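Local coordinates for putative esterase (Sulfolobus solfataricus P2, PDB 2RAU), which probably acts as a lipase or esterase of the alpha/beta-hydrolase superfamily and carries bound calcium, at residues Gly58-Gly63 against Ile208-Gly213; Gly150-Gly155 against Tyr327-Val332; Gly250-Asn253 against Tyr259-Lys262. All coordinates share one frame; numbering follows the deposited sequence.

Contact 2 probably forms the catalytic centre, where the elbow serine meets the histidine of the 327-332 loop, and each of the other two contacts touches it. Contact 1, with its centre about 13 Å away, sets the loop after strand 52-56 against the 208-213 segment; G58 and T59 pack on F153 beside the elbow. Contact 3, also about 13 Å away centre to centre, is nested within the chain loop that contact 2 closes and touches its histidine loop: D331 OD1 lies 2.6 Å from S260 OG. Contacts 1 and 3 do not touch, their nearest atoms being about 9 Å apart. Bound PEG lies about 4 Å from the side chain of W60 and about 3 Å from that of S152, consistent with a pocket near both contacts.

Contact 1: residues Gly58-Gly63 against Ile208-Gly213; sequences GTWSSG and IPSRGG
The loop that leaves strand 52-56 of the central alpha/beta-hydrolase sheet presents the indole of W60 to the end of strand 207-209, and this one side chain carries the whole junction. A type II beta turn from G58 to S61, closed by the bond from S61 N to G58 O, puts W60 at its third position with a positive phi of 65°. The indole nitrogen then points almost straight at the strand: W60 NE1 donates to I208 O over 3.0 Å with an N-H...O angle of 175°. The acceptor lies in the plane of the indole, but seen from the carbonyl the donor stands above the peptide plane.

While its edge is held by that bond, one face of the ring receives S210. S210 CB sits 3.6 Å from the centroid of the W60 five-membered ring and nearly on its normal, a CH-pi contact. S210 OG is anti to its own backbone N (chi1 176°), which turns it back to accept from G212 N at 2.9 Å in an ST turn that bends the chain after the strand. T59 CG2 lies over the opposite face of the indole, toward its rim, so the ring is sandwiched between its own preceding residue and the facing segment. At the benzo end, W60 CZ2 meets the I208 methyl CG2 at 3.7 Å, the two side chains crossing at about a right angle, and P209 O approaches the same carbon obliquely.

F272 also touches W60 and S210. Strand 207-209 pairs antiparallel with strand 275-277, whose W276 bonds through its backbone to I208 and is touched by T59, while the loop itself runs on through the N-cap residue S62 into helix 63-68.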
loop_
_atom_site.group_PDB
_atom_site.type_symbol
_atom_site.label_atom_id
_atom_site.label_comp_id
_atom_site.label_asym_id
_atom_site.label_seq_id
_atom_site.Cartn_x
_atom_site.Cartn_y
_atom_site.Cartn_z
ATOM N N GLY A 58 -1.022 1.362 -0.535
ATOM C CA GLY A 58 -1.086 2.787 -0.811
ATOM C C GLY A 58 -1.183 3.024 -2.305
ATOM O O GLY A 58 -1.447 2.112 -3.051
ATOM N N THR A 59 -1.016 4.282 -2.719
ATOM C CA THR A 59 -1.168 4.704 -4.105
ATOM C C THR A 59 -0.191 3.954 -5.015
ATOM O O THR A 59 1.002 3.895 -4.731
ATOM C CB THR A 59 -0.907 6.218 -4.226
ATOM O OG1 THR A 59 -1.618 6.872 -3.190
ATOM C CG2 THR A 59 -1.373 6.796 -5.559
ATOM N N TRP A 60 -0.744 3.407 -6.102
ATOM C CA TRP A 60 -0.059 2.608 -7.101
ATOM C C TRP A 60 0.457 1.295 -6.548
ATOM O O TRP A 60 1.107 0.539 -7.266
ATOM C CB TRP A 60 1.130 3.338 -7.737
ATOM C CG TRP A 60 0.782 4.670 -8.360
ATOM C CD1 TRP A 60 0.092 4.895 -9.536
ATOM C CD2 TRP A 60 1.204 5.940 -7.894
ATOM N NE1 TRP A 60 0.007 6.232 -9.765
ATOM C CE2 TRP A 60 0.692 6.902 -8.790
ATOM C CE3 TRP A 60 1.953 6.362 -6.783
ATOM C CZ2 TRP A 60 0.904 8.266 -8.620
ATOM C CZ3 TRP A 60 2.119 7.718 -6.583
ATOM C CH2 TRP A 60 1.599 8.655 -7.500
ATOM N N SER A 61 0.105 0.978 -5.315
ATOM C CA SER A 61 0.546 -0.262 -4.703
ATOM C C SER A 61 -0.549 -1.335 -4.824
ATOM O O SER A 61 -1.658 -1.045 -5.275
ATOM C CB SER A 61 1.037 0.001 -3.271
ATOM O OG SER A 61 1.647 -1.161 -2.640
ATOM N N SER A 62 -0.161 -2.587 -4.538
ATOM C CA SER A 62 -1.009 -3.747 -4.656
ATOM C C SER A 62 -0.645 -4.794 -3.597
ATOM O O SER A 62 0.471 -4.759 -3.034
ATOM C CB SER A 62 -0.838 -4.355 -6.041
ATOM O OG SER A 62 0.444 -4.919 -6.235
ATOM N N GLY A 63 -1.558 -5.742 -3.370
ATOM C CA GLY A 63 -1.292 -6.849 -2.485
ATOM C C GLY A 63 -0.141 -7.680 -3.018
ATOM O O GLY A 63 0.674 -8.149 -2.241
ATOM N N ILE A 208 -3.660 9.344 -12.551
ATOM C CA ILE A 208 -2.370 9.900 -12.199
ATOM C C ILE A 208 -1.351 8.772 -12.492
ATOM O O ILE A 208 -1.476 7.676 -11.961
ATOM C CB ILE A 208 -2.246 10.242 -10.685
ATOM C CG1 ILE A 208 -3.454 11.058 -10.201
ATOM C CG2 ILE A 208 -0.869 10.936 -10.402
ATOM C CD1 ILE A 208 -3.704 10.965 -8.686
ATOM N N PRO A 209 -0.373 9.027 -13.354
ATOM C CA PRO A 209 0.609 8.013 -13.637
ATOM C C PRO A 209 1.716 7.953 -12.565
ATOM O O PRO A 209 2.149 8.966 -12.015
ATOM C CB PRO A 209 1.205 8.481 -14.951
ATOM C CG PRO A 209 1.104 9.973 -14.838
ATOM C CD PRO A 209 -0.164 10.231 -14.173
ATOM N N SER A 210 2.187 6.755 -12.310
ATOM C CA SER A 210 3.289 6.543 -11.418
ATOM C C SER A 210 4.585 6.950 -12.106
ATOM O O SER A 210 4.697 6.832 -13.300
ATOM C CB SER A 210 3.371 5.051 -11.088
ATOM O OG SER A 210 4.493 4.752 -10.289
ATOM N N ARG A 211 5.566 7.400 -11.327
ATOM C CA ARG A 211 6.931 7.647 -11.836
ATOM C C ARG A 211 7.778 6.363 -11.789
ATOM O O ARG A 211 8.902 6.342 -12.266
ATOM C CB ARG A 211 7.577 8.844 -11.126
ATOM C CG ARG A 211 6.955 10.186 -11.689
ATOM C CD ARG A 211 7.713 11.506 -11.347
ATOM N NE ARG A 211 9.017 11.655 -12.002
ATOM C CZ ARG A 211 9.193 11.868 -13.305
ATOM N NH1 ARG A 211 8.152 11.923 -14.137
ATOM N NH2 ARG A 211 10.424 12.005 -13.792
ATOM N N GLY A 212 7.199 5.297 -11.237
ATOM C CA GLY A 212 7.733 3.947 -11.322
ATOM C C GLY A 212 6.760 3.109 -12.172
ATOM O O GLY A 212 6.113 3.617 -13.081
ATOM N N GLY A 213 6.692 1.837 -11.907
ATOM C CA GLY A 213 5.748 0.969 -12.629
ATOM C C GLY A 213 6.237 0.534 -13.985
ATOM O O GLY A 213 7.386 0.796 -14.379
#

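Contact 2: residues Gly150-Gly155 against Tyr327-Val332; sequences GESFGG and YGHLDV
S152 OG and H329 NE2 lie 2.7 Å apart, a short hydrogen bond in which either atom could be the donor. Its setting is that of an alpha/beta-hydrolase active site: G150, S152 and G154 fit the GxSxG pattern of a nucleophile elbow, and S152, H329 and D177 have the geometry of a Ser-His-Asp catalytic triad, so S152 is probably the nucleophile. Between strand 146-151 and helix 153-169 the chain turns sharply at S152, whose phi of 60° and psi of -123° give the strained backbone expected at such an elbow. G154 N bonds back to E151 O, and G155 N to S152 O, tying the tight turn into the first turn of the helix. A side chain on G150 would run into G154 O, and one on G154 or G155 would be crowded by E151 N or S152 O.

The serine hydroxyl meets the imidazole at its edge, near the ring plane, and S152 CB follows behind it. CG of H329 is anti to the backbone N (chi1 -169°), which extends the ring away from its loop toward the elbow. On the far side of the ring ND1 bonds to OD2 of D177, fixing the rotation of the imidazole, and Y333 meets the ring edge-to-face. Within the histidine loop, G328 N donates to D331 OD2 at 2.9 Å, using the anti lone pair of that oxygen.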
loop_
_atom_site.group_PDB
_atom_site.type_symbol
_atom_site.label_atom_id
_atom_site.label_comp_id
_atom_site.label_asym_id
_atom_site.label_seq_id
_atom_site.Cartn_x
_atom_site.Cartn_y
_atom_site.Cartn_z
ATOM N N GLY A 150 -2.965 -0.209 7.170
ATOM C CA GLY A 150 -2.943 0.595 5.970
ATOM C C GLY A 150 -1.622 1.311 5.766
ATOM O O GLY A 150 -1.075 1.873 6.713
ATOM N N GLU A 151 -1.104 1.259 4.533
ATOM C CA GLU A 151 0.128 1.978 4.176
ATOM C C GLU A 151 -0.193 3.196 3.344
ATOM O O GLU A 151 -0.761 3.077 2.275
ATOM C CB GLU A 151 1.061 1.054 3.369
ATOM C CG GLU A 151 1.415 -0.231 4.081
ATOM C CD GLU A 151 2.441 -1.093 3.366
ATOM O OE1 GLU A 151 2.804 -0.783 2.188
ATOM O OE2 GLU A 151 2.893 -2.085 3.981
ATOM N N SER A 152 0.194 4.377 3.831
ATOM C CA SER A 152 0.050 5.622 3.080
ATOM C C SER A 152 -1.471 5.873 2.766
ATOM O O SER A 152 -2.262 5.908 3.699
ATOM C CB SER A 152 0.964 5.536 1.840
ATOM O OG SER A 152 1.192 6.806 1.311
ATOM N N PHE A 153 -1.863 6.029 1.489
ATOM C CA PHE A 153 -3.286 6.068 1.089
ATOM C C PHE A 153 -4.105 4.957 1.775
ATOM O O PHE A 153 -5.244 5.148 2.171
ATOM C CB PHE A 153 -3.452 5.884 -0.427
ATOM C CG PHE A 153 -4.848 5.516 -0.814
ATOM C CD1 PHE A 153 -5.818 6.482 -0.965
ATOM C CD2 PHE A 153 -5.228 4.175 -0.931
ATOM C CE1 PHE A 153 -7.125 6.124 -1.301
ATOM C CE2 PHE A 153 -6.559 3.818 -1.267
ATOM C CZ PHE A 153 -7.498 4.801 -1.403
ATOM N N GLY A 154 -3.539 3.772 1.884
ATOM C CA GLY A 154 -4.225 2.665 2.551
ATOM C C GLY A 154 -4.584 2.938 3.985
ATOM O O GLY A 154 -5.516 2.335 4.511
ATOM N N GLY A 155 -3.846 3.819 4.648
ATOM C CA GLY A 155 -4.200 4.252 6.006
ATOM C C GLY A 155 -5.458 5.116 6.059
ATOM O O GLY A 155 -6.290 4.961 6.948
ATOM N N TYR A 327 13.413 8.682 9.154
ATOM C CA TYR A 327 12.754 7.941 8.101
ATOM C C TYR A 327 12.128 8.811 7.049
ATOM O O TYR A 327 11.417 9.772 7.374
ATOM C CB TYR A 327 11.622 7.074 8.696
ATOM C CG TYR A 327 12.059 5.725 9.189
ATOM C CD1 TYR A 327 13.078 5.604 10.128
ATOM C CD2 TYR A 327 11.425 4.567 8.761
ATOM C CE1 TYR A 327 13.484 4.354 10.613
ATOM C CE2 TYR A 327 11.824 3.298 9.245
ATOM C CZ TYR A 327 12.868 3.206 10.151
ATOM O OH TYR A 327 13.304 1.982 10.578
ATOM N N GLY A 328 12.369 8.439 5.805
ATOM C CA GLY A 328 11.501 8.868 4.736
ATOM C C GLY A 328 10.300 7.932 4.671
ATOM O O GLY A 328 10.246 6.903 5.349
ATOM N N HIS A 329 9.347 8.283 3.819
ATOM C CA HIS A 329 8.098 7.546 3.671
ATOM C C HIS A 329 8.294 6.072 3.397
ATOM O O HIS A 329 7.739 5.191 4.095
ATOM C CB HIS A 329 7.279 8.216 2.553
ATOM C CG HIS A 329 5.862 7.741 2.449
ATOM N ND1 HIS A 329 5.026 7.622 3.542
ATOM C CD2 HIS A 329 5.110 7.441 1.362
ATOM C CE1 HIS A 329 3.827 7.242 3.131
ATOM N NE2 HIS A 329 3.852 7.122 1.816
ATOM N N LEU A 330 9.087 5.772 2.372
ATOM C CA LEU A 330 9.264 4.396 1.969
ATOM C C LEU A 330 10.079 3.562 2.917
ATOM O O LEU A 330 9.991 2.340 2.838
ATOM C CB LEU A 330 9.801 4.303 0.561
ATOM C CG LEU A 330 8.956 4.932 -0.578
ATOM C CD1 LEU A 330 9.692 4.801 -1.916
ATOM C CD2 LEU A 330 7.596 4.288 -0.663
ATOM N N ASP A 331 10.872 4.202 3.777
ATOM C CA ASP A 331 11.653 3.465 4.816
ATOM C C ASP A 331 10.746 2.755 5.837
ATOM O O ASP A 331 11.164 1.814 6.501
ATOM C CB ASP A 331 12.596 4.414 5.584
ATOM C CG ASP A 331 13.698 4.979 4.709
ATOM O OD1 ASP A 331 14.428 4.165 4.073
ATOM O OD2 ASP A 331 13.824 6.240 4.691
ATOM N N VAL A 332 9.510 3.223 5.961
ATOM C CA VAL A 332 8.505 2.585 6.835
ATOM C C VAL A 332 8.189 1.131 6.418
ATOM O O VAL A 332 7.898 0.268 7.258
ATOM C CB VAL A 332 7.223 3.467 6.918
ATOM C CG1 VAL A 332 6.187 2.835 7.889
ATOM C CG2 VAL A 332 7.611 4.906 7.398
#

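Contact 3: residues Gly250-Asn253 against Tyr259-Lys262; sequences GSAN and YSKK
The backbones of N253 and S260 approach to 5.3 Å between their CA atoms, closing a short loop between helix 238-248 and helix 262-270. Two bonds join the same pair of residues. S260 N donates to N253 O over 3.0 Å, with an N-H...O angle of 160° and the donor standing above the carbonyl plane, and in return N253 N donates to the side-chain oxygen S260 OG over 2.8 Å. The segment 250-253 starts with a Schellman motif, in which G250, at positive phi, ends the preceding helix.

S260 points its side chain toward the facing segment. Its OG lies anti to the carbonyl carbon and beside the backbone N (chi1 -46°), which brings the oxygen to N253 N while the backbone amide keeps its own bond to N253 O. The methyl of A252 packs alongside, with A252 CB 3.7 Å from S260 CB. S260 OG also bonds to OD1 of D331, in the loop that carries H329, so this buried hydroxyl ties the closed loop to that segment. An alanine here is likely to leave N253 N without its serine acceptor and D331 OD1 without its hydroxyl mate, weakening the link between the two loops.

The side-chain amide of N253 turns elsewhere, its ND2 bonding to G326 O just ahead of the histidine loop. At the outer side, K261, the N-cap residue of helix 262-270, folds its chain back so that K261 NZ reaches Y259 O at 2.9 Å, tilted 25° from the plane of that carbonyl.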
loop_
_atom_site.group_PDB
_atom_site.type_symbol
_atom_site.label_atom_id
_atom_site.label_comp_id
_atom_site.label_asym_id
_atom_site.label_seq_id
_atom_site.Cartn_x
_atom_site.Cartn_y
_atom_site.Cartn_z
ATOM N N GLY A 250 11.064 13.379 0.381
ATOM C CA GLY A 250 10.803 12.813 1.700
ATOM C C GLY A 250 10.500 11.323 1.701
ATOM O O GLY A 250 10.060 10.781 2.688
ATOM N N SER A 251 10.789 10.656 0.595
ATOM C CA SER A 251 10.520 9.220 0.420
ATOM C C SER A 251 11.580 8.257 0.978
ATOM O O SER A 251 11.302 7.087 1.213
ATOM C CB SER A 251 10.367 8.951 -1.068
ATOM O OG SER A 251 9.348 9.767 -1.613
ATOM N N ALA A 252 12.816 8.740 1.107
ATOM C CA ALA A 252 13.943 7.953 1.573
ATOM C C ALA A 252 14.983 8.851 2.271
ATOM O O ALA A 252 14.979 10.073 2.115
ATOM C CB ALA A 252 14.611 7.245 0.374
ATOM N N ASN A 253 15.840 8.228 3.086
ATOM C CA ASN A 253 17.027 8.853 3.694
ATOM C C ASN A 253 18.257 8.013 3.328
ATOM O O ASN A 253 18.681 7.192 4.137
ATOM C CB ASN A 253 16.931 8.958 5.227
ATOM C CG ASN A 253 17.940 9.878 5.812
ATOM O OD1 ASN A 253 18.871 10.302 5.118
ATOM N ND2 ASN A 253 17.772 10.234 7.116
ATOM N N TYR A 259 19.355 4.705 6.450
ATOM C CA TYR A 259 20.298 4.357 5.369
ATOM C C TYR A 259 19.632 3.613 4.236
ATOM O O TYR A 259 19.953 2.460 3.935
ATOM C CB TYR A 259 21.491 3.525 5.899
ATOM C CG TYR A 259 22.235 4.038 7.128
ATOM C CD1 TYR A 259 23.117 5.138 7.055
ATOM C CD2 TYR A 259 22.122 3.404 8.372
ATOM C CE1 TYR A 259 23.807 5.597 8.174
ATOM C CE2 TYR A 259 22.821 3.875 9.486
ATOM C CZ TYR A 259 23.659 4.972 9.375
ATOM O OH TYR A 259 24.340 5.422 10.456
ATOM N N SER A 260 18.677 4.282 3.614
ATOM C CA SER A 260 17.889 3.713 2.519
ATOM C C SER A 260 18.824 3.166 1.452
ATOM O O SER A 260 19.797 3.854 1.060
ATOM C CB SER A 260 16.960 4.775 1.928
ATOM O OG SER A 260 16.316 5.485 2.959
ATOM N N LYS A 261 18.509 1.976 0.957
ATOM C CA LYS A 261 19.310 1.285 -0.083
ATOM C C LYS A 261 18.602 1.163 -1.376
ATOM O O LYS A 261 17.414 0.903 -1.409
ATOM C CB LYS A 261 19.620 -0.094 0.411
ATOM C CG LYS A 261 20.449 -0.142 1.698
ATOM C CD LYS A 261 21.858 0.324 1.463
ATOM C CE LYS A 261 22.736 0.068 2.645
ATOM N NZ LYS A 261 22.389 0.933 3.765
ATOM N N LYS A 262 19.327 1.354 -2.463
ATOM C CA LYS A 262 18.750 1.135 -3.811
ATOM C C LYS A 262 18.183 -0.253 -4.002
ATOM O O LYS A 262 17.201 -0.436 -4.732
ATOM C CB LYS A 262 19.762 1.446 -4.926
ATOM C CG LYS A 262 20.930 0.504 -5.055
ATOM C CD LYS A 262 21.906 1.001 -6.116
ATOM C CE LYS A 262 23.001 -0.013 -6.429
ATOM N NZ LYS A 262 23.880 -0.130 -5.280
#